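Local coordinates for protein HTH-type transcriptional repressor NemR (Escherichia coli, PDB 4YZE) that represses transcription of the nemRA-gloA operon by binding DNA at the NemR box, and responds to electrophiles and reactive chlorine species, at residues R85-F99 against F182-I196. The protein carries 5 engineered substitutions. Numbering follows the deposited sequence.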
loop_
_atom_site.group_PDB
_atom_site.type_symbol
_atom_site.label_atom_id
_atom_site.label_comp_id
_atom_site.label_asym_id
_atom_site.label_seq_id
_atom_site.Cartn_x
_atom_site.Cartn_y
_atom_site.Cartn_z
ATOM N N ARG A 85 19.761 -13.433 8.636
ATOM C CA ARG A 85 18.483 -13.269 9.300
ATOM C C ARG A 85 18.463 -11.906 10.003
ATOM O O ARG A 85 17.478 -11.163 9.878
ATOM C CB ARG A 85 18.193 -14.408 10.277
ATOM C CG ARG A 85 16.847 -14.273 10.973
ATOM C CD ARG A 85 16.479 -15.491 11.780
ATOM N NE ARG A 85 15.225 -15.305 12.510
ATOM C CZ ARG A 85 15.116 -14.630 13.654
ATOM N NH1 ARG A 85 16.181 -14.060 14.209
ATOM N NH2 ARG A 85 13.938 -14.524 14.251
ATOM N N ASP A 86 19.546 -11.576 10.716
ATOM C CA ASP A 86 19.659 -10.283 11.392
ATOM C C ASP A 86 19.485 -9.126 10.411
ATOM O O ASP A 86 18.854 -8.107 10.722
ATOM C CB ASP A 86 21.022 -10.143 12.066
ATOM C CG ASP A 86 21.271 -11.202 13.127
ATOM O OD1 ASP A 86 20.295 -11.691 13.746
ATOM O OD2 ASP A 86 22.460 -11.527 13.351
ATOM N N ARG A 87 20.062 -9.277 9.226
ATOM C CA ARG A 87 20.021 -8.206 8.240
ATOM C C ARG A 87 18.615 -8.012 7.685
ATOM O O ARG A 87 18.153 -6.893 7.525
ATOM C CB ARG A 87 21.033 -8.469 7.129
ATOM C CG ARG A 87 22.470 -8.412 7.630
ATOM C CD ARG A 87 23.427 -8.940 6.579
ATOM N NE ARG A 87 24.656 -9.452 7.175
ATOM C CZ ARG A 87 25.739 -9.796 6.485
ATOM N NH1 ARG A 87 25.754 -9.673 5.163
ATOM N NH2 ARG A 87 26.809 -10.253 7.121
ATOM N N ILE A 88 17.927 -9.111 7.421
ATOM C CA ILE A 88 16.543 -9.020 6.994
ATOM C C ILE A 88 15.665 -8.347 8.052
ATOM O O ILE A 88 14.861 -7.464 7.713
ATOM C CB ILE A 88 16.001 -10.385 6.588
ATOM C CG1 ILE A 88 16.634 -10.786 5.259
ATOM C CG2 ILE A 88 14.488 -10.350 6.442
ATOM C CD1 ILE A 88 16.413 -12.230 4.885
ATOM N N LEU A 89 15.828 -8.722 9.323
ATOM C CA LEU A 89 15.050 -8.093 10.375
ATOM C C LEU A 89 15.353 -6.595 10.434
ATOM O O LEU A 89 14.476 -5.788 10.746
ATOM C CB LEU A 89 15.315 -8.747 11.733
ATOM C CG LEU A 89 14.948 -10.228 11.809
ATOM C CD1 LEU A 89 15.145 -10.770 13.206
ATOM C CD2 LEU A 89 13.523 -10.471 11.350
ATOM N N ALA A 90 16.595 -6.227 10.122
ATOM C CA ALA A 90 17.010 -4.834 10.207
ATOM C C ALA A 90 16.270 -3.975 9.164
ATOM O O ALA A 90 16.007 -2.790 9.388
ATOM C CB ALA A 90 18.519 -4.724 10.053
ATOM N N TYR A 91 15.944 -4.592 8.032
ATOM C CA TYR A 91 15.159 -3.958 6.984
ATOM C C TYR A 91 13.844 -3.494 7.569
ATOM O O TYR A 91 13.443 -2.349 7.361
ATOM C CB TYR A 91 14.934 -4.954 5.844
ATOM C CG TYR A 91 13.934 -4.577 4.758
ATOM C CD1 TYR A 91 14.179 -3.524 3.878
ATOM C CD2 TYR A 91 12.781 -5.337 4.565
ATOM C CE1 TYR A 91 13.272 -3.213 2.857
ATOM C CE2 TYR A 91 11.874 -5.040 3.568
ATOM C CZ TYR A 91 12.119 -3.979 2.708
ATOM O OH TYR A 91 11.197 -3.704 1.705
ATOM N N TYR A 92 13.171 -4.355 8.323
ATOM C CA TYR A 92 11.948 -3.899 8.963
ATOM C C TYR A 92 12.203 -2.952 10.130
ATOM O O TYR A 92 11.394 -2.053 10.386
ATOM C CB TYR A 92 11.080 -5.069 9.392
ATOM C CG TYR A 92 10.463 -5.815 8.245
ATOM C CD1 TYR A 92 9.225 -5.442 7.725
ATOM C CD2 TYR A 92 11.108 -6.904 7.689
ATOM C CE1 TYR A 92 8.655 -6.142 6.657
ATOM C CE2 TYR A 92 10.555 -7.598 6.630
ATOM C CZ TYR A 92 9.326 -7.222 6.127
ATOM O OH TYR A 92 8.785 -7.930 5.083
ATOM N N GLN A 93 13.299 -3.158 10.862
ATOM C CA GLN A 93 13.573 -2.310 12.027
ATOM C C GLN A 93 13.915 -0.885 11.581
ATOM O O GLN A 93 13.487 0.088 12.202
ATOM C CB GLN A 93 14.685 -2.907 12.902
ATOM C CG GLN A 93 15.046 -2.088 14.139
ATOM C CD GLN A 93 13.916 -1.985 15.152
ATOM O OE1 GLN A 93 13.471 -0.886 15.498
ATOM N NE2 GLN A 93 13.453 -3.130 15.640
ATOM N N GLN A 94 14.673 -0.769 10.493
ATOM C CA GLN A 94 14.981 0.540 9.905
ATOM C C GLN A 94 13.713 1.260 9.426
ATOM O O GLN A 94 13.571 2.467 9.592
ATOM C CB GLN A 94 15.932 0.372 8.719
ATOM C CG GLN A 94 17.192 1.224 8.783
ATOM C CD GLN A 94 18.450 0.385 8.955
ATOM O OE1 GLN A 94 18.506 -0.499 9.813
ATOM N NE2 GLN A 94 19.462 0.652 8.132
ATOM N N THR A 95 12.805 0.502 8.820
ATOM C CA THR A 95 11.532 1.042 8.378
ATOM C C THR A 95 10.807 1.624 9.575
ATOM O O THR A 95 10.272 2.741 9.502
ATOM C CB THR A 95 10.659 -0.041 7.740
ATOM O OG1 THR A 95 11.339 -0.599 6.611
ATOM C CG2 THR A 95 9.332 0.547 7.293
ATOM N N LEU A 96 10.805 0.879 10.683
ATOM C CA LEU A 96 10.236 1.381 11.944
ATOM C C LEU A 96 10.872 2.690 12.393
ATOM O O LEU A 96 10.174 3.604 12.852
ATOM C CB LEU A 96 10.380 0.346 13.056
ATOM C CG LEU A 96 9.122 -0.273 13.650
ATOM C CD1 LEU A 96 9.478 -1.331 14.688
ATOM C CD2 LEU A 96 8.245 0.788 14.273
ATOM N N ASN A 97 12.192 2.790 12.277
ATOM C CA ASN A 97 12.882 3.988 12.756
ATOM C C ASN A 97 12.620 5.187 11.854
ATOM O O ASN A 97 12.361 6.292 12.321
ATOM C CB ASN A 97 14.386 3.734 12.839
ATOM C CG ASN A 97 14.741 2.601 13.784
ATOM O OD1 ASN A 97 13.953 2.224 14.648
ATOM N ND2 ASN A 97 15.939 2.051 13.618
ATOM N N GLN A 98 12.696 4.943 10.550
ATOM C CA GLN A 98 12.556 5.979 9.534
ATOM C C GLN A 98 11.095 6.254 9.193
ATOM O O GLN A 98 10.794 6.805 8.133
ATOM C CB GLN A 98 13.319 5.571 8.267
ATOM C CG GLN A 98 14.827 5.488 8.476
ATOM C CD GLN A 98 15.563 4.876 7.298
ATOM O OE1 GLN A 98 15.015 4.746 6.201
ATOM N NE2 GLN A 98 16.816 4.495 7.522
ATOM N N PHE A 99 10.194 5.871 10.092
ATOM C CA PHE A 99 8.769 6.074 9.873
ATOM C C PHE A 99 8.425 7.556 9.999
ATOM O O PHE A 99 7.808 8.145 9.103
ATOM C CB PHE A 99 7.951 5.241 10.862
ATOM C CG PHE A 99 6.486 5.558 10.852
ATOM C CD1 PHE A 99 5.760 5.507 9.668
ATOM C CD2 PHE A 99 5.832 5.909 12.027
ATOM C CE1 PHE A 99 4.404 5.814 9.656
ATOM C CE2 PHE A 99 4.479 6.210 12.026
ATOM C CZ PHE A 99 3.765 6.163 10.837
ATOM N N PHE A 182 2.445 3.273 14.505
ATOM C CA PHE A 182 3.477 2.380 13.975
ATOM C C PHE A 182 3.188 0.914 14.328
ATOM O O PHE A 182 3.984 0.015 14.035
ATOM C CB PHE A 182 4.888 2.822 14.384
ATOM C CG PHE A 182 5.003 3.196 15.823
ATOM C CD1 PHE A 182 5.121 2.214 16.796
ATOM C CD2 PHE A 182 4.992 4.532 16.212
ATOM C CE1 PHE A 182 5.218 2.557 18.144
ATOM C CE2 PHE A 182 5.089 4.887 17.556
ATOM C CZ PHE A 182 5.201 3.895 18.522
ATOM N N GLU A 183 2.019 0.670 14.920
ATOM C CA GLU A 183 1.611 -0.709 15.230
ATOM C C GLU A 183 1.654 -1.655 14.012
ATOM O O GLU A 183 2.122 -2.775 14.133
ATOM C CB GLU A 183 0.245 -0.737 15.934
ATOM C CG GLU A 183 -0.107 -2.065 16.591
ATOM C CD GLU A 183 -0.611 -3.097 15.591
ATOM O OE1 GLU A 183 -1.153 -2.682 14.534
ATOM O OE2 GLU A 183 -0.465 -4.318 15.864
ATOM N N PRO A 184 1.186 -1.207 12.834
ATOM C CA PRO A 184 1.297 -2.120 11.694
ATOM C C PRO A 184 2.738 -2.493 11.369
ATOM O O PRO A 184 2.978 -3.633 10.939
ATOM C CB PRO A 184 0.709 -1.293 10.534
ATOM C CG PRO A 184 -0.300 -0.345 11.200
ATOM C CD PRO A 184 0.349 -0.015 12.530
ATOM N N LEU A 185 3.676 -1.564 11.555
ATOM C CA LEU A 185 5.101 -1.858 11.302
ATOM C C LEU A 185 5.669 -2.801 12.384
ATOM O O LEU A 185 6.361 -3.753 12.053
ATOM C CB LEU A 185 5.937 -0.571 11.187
ATOM C CG LEU A 185 5.421 0.370 10.078
ATOM C CD1 LEU A 185 6.009 1.802 10.150
ATOM C CD2 LEU A 185 5.704 -0.244 8.728
ATOM N N GLU A 186 5.372 -2.541 13.663
ATOM C CA GLU A 186 5.874 -3.409 14.735
ATOM C C GLU A 186 5.250 -4.769 14.531
ATOM O O GLU A 186 5.893 -5.787 14.720
ATOM C CB GLU A 186 5.543 -2.884 16.148
ATOM C CG GLU A 186 6.121 -1.516 16.450
ATOM C CD GLU A 186 5.644 -0.938 17.792
ATOM O OE1 GLU A 186 4.450 -1.101 18.145
ATOM O OE2 GLU A 186 6.473 -0.316 18.494
ATOM N N ASN A 187 3.994 -4.797 14.114
ATOM C CA ASN A 187 3.352 -6.087 13.955
ATOM C C ASN A 187 3.959 -6.846 12.777
ATOM O O ASN A 187 4.139 -8.064 12.853
ATOM C CB ASN A 187 1.834 -5.956 13.816
ATOM C CG ASN A 187 1.152 -7.309 13.727
ATOM O OD1 ASN A 187 1.285 -8.143 14.624
ATOM N ND2 ASN A 187 0.434 -7.536 12.642
ATOM N N ALA A 188 4.301 -6.132 11.702
ATOM C CA ALA A 188 4.964 -6.779 10.568
ATOM C C ALA A 188 6.321 -7.350 10.979
ATOM O O ALA A 188 6.647 -8.473 10.615
ATOM C CB ALA A 188 5.110 -5.831 9.359
ATOM N N LEU A 189 7.098 -6.572 11.732
ATOM C CA LEU A 189 8.413 -6.996 12.207
ATOM C C LEU A 189 8.269 -8.264 13.035
ATOM O O LEU A 189 9.036 -9.206 12.848
ATOM C CB LEU A 189 9.058 -5.908 13.076
ATOM C CG LEU A 189 10.581 -5.786 13.229
ATOM C CD1 LEU A 189 10.977 -5.179 14.575
ATOM C CD2 LEU A 189 11.323 -7.080 13.011
ATOM N N ALA A 190 7.299 -8.291 13.947
ATOM C CA ALA A 190 7.148 -9.454 14.821
ATOM C C ALA A 190 6.760 -10.686 14.000
ATOM O O ALA A 190 7.189 -11.798 14.304
ATOM C CB ALA A 190 6.136 -9.188 15.921
ATOM N N HIS A 191 5.972 -10.487 12.943
ATOM C CA HIS A 191 5.553 -11.626 12.125
ATOM C C HIS A 191 6.708 -12.165 11.257
ATOM O O HIS A 191 6.863 -13.394 11.099
ATOM C CB HIS A 191 4.301 -11.283 11.323
ATOM C CG HIS A 191 3.914 -12.307 10.300
ATOM N ND1 HIS A 191 3.091 -13.376 10.586
ATOM C CD2 HIS A 191 4.190 -12.389 8.977
ATOM C CE1 HIS A 191 2.900 -14.088 9.489
ATOM N NE2 HIS A 191 3.553 -13.508 8.495
ATOM N N VAL A 192 7.536 -11.261 10.736
ATOM C CA VAL A 192 8.733 -11.672 10.004
ATOM C C VAL A 192 9.683 -12.498 10.888
ATOM O O VAL A 192 10.249 -13.512 10.435
ATOM C CB VAL A 192 9.471 -10.463 9.415
ATOM C CG1 VAL A 192 10.783 -10.890 8.772
ATOM C CG2 VAL A 192 8.584 -9.737 8.392
ATOM N N LYS A 193 9.853 -12.065 12.140
ATOM C CA LYS A 193 10.684 -12.793 13.107
ATOM C C LYS A 193 10.248 -14.236 13.250
ATOM O O LYS A 193 11.072 -15.120 13.475
ATOM C CB LYS A 193 10.624 -12.140 14.486
ATOM C CG LYS A 193 11.628 -11.017 14.698
ATOM C CD LYS A 193 11.453 -10.365 16.073
ATOM C CE LYS A 193 12.373 -9.163 16.207
ATOM N NZ LYS A 193 12.040 -8.317 17.390
ATOM N N ASN A 194 8.950 -14.476 13.126
ATOM C CA ASN A 194 8.423 -15.826 13.289
ATOM C C ASN A 194 8.470 -16.622 11.975
ATOM O O ASN A 194 8.651 -17.831 11.976
ATOM C CB ASN A 194 6.997 -15.759 13.844
ATOM C CG ASN A 194 6.505 -17.098 14.353
ATOM O OD1 ASN A 194 5.625 -17.721 13.754
ATOM N ND2 ASN A 194 7.079 -17.554 15.464
ATOM N N ILE A 195 8.321 -15.928 10.852
ATOM C CA ILE A 195 8.273 -16.576 9.542
ATOM C C ILE A 195 9.675 -16.922 9.037
ATOM O O ILE A 195 9.897 -18.004 8.491
ATOM C CB ILE A 195 7.532 -15.682 8.513
ATOM C CG1 ILE A 195 6.046 -15.615 8.859
ATOM C CG2 ILE A 195 7.696 -16.223 7.119
ATOM C CD1 ILE A 195 5.443 -16.993 9.118
ATOM N N ILE A 196 10.604 -15.976 9.191
ATOM C CA ILE A 196 12.003 -16.179 8.832
ATOM C C ILE A 196 12.708 -16.538 10.130
ATOM O O ILE A 196 13.161 -15.648 10.860
ATOM C CB ILE A 196 12.646 -14.895 8.214
ATOM C CG1 ILE A 196 11.783 -14.349 7.079
ATOM C CG2 ILE A 196 14.077 -15.182 7.725
ATOM C CD1 ILE A 196 11.520 -15.329 5.934
#
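R85 reaches over the C-terminal end of helix 183-195 and binds two backbone carbonyls. R85 NE donates to I196 O (2.7 Å) and R85 NH2 to K193 O (3.0 Å), the latter in the carbonyl plane on a lone pair. With R85 CG anti to the backbone N (chi1 -179°), the extended chain carries the guanidinium across, and L89 CD1 lies over one face, toward its rim. Cutting the side chain back to an alanine is likely to leave I196 O and K193 O without their guanidinium donors.

The rest is mostly apolar packing. V192 CG2 makes a CH-pi contact over one face of the Y92 ring, 3.7 Å from its centroid. L189 enters as a knob among L89, Y92, Q93 and L96. L96 and L185 lie alongside each other, pointing opposite ways, with L96 CG against L185 CB.

The axes of helices 85-97 and 183-195 run antiparallel (173°), approaching to 9.5 Å, in the C-terminal domain of this TetR-family repressor. Y92 OH is hydrogen-bonded to L165 O, and T95 OG1 to W169 NE1, both of helix 158-179; I88 and I196 pack on L143 of helix 122-148, and N187 and H191 face the second subunit.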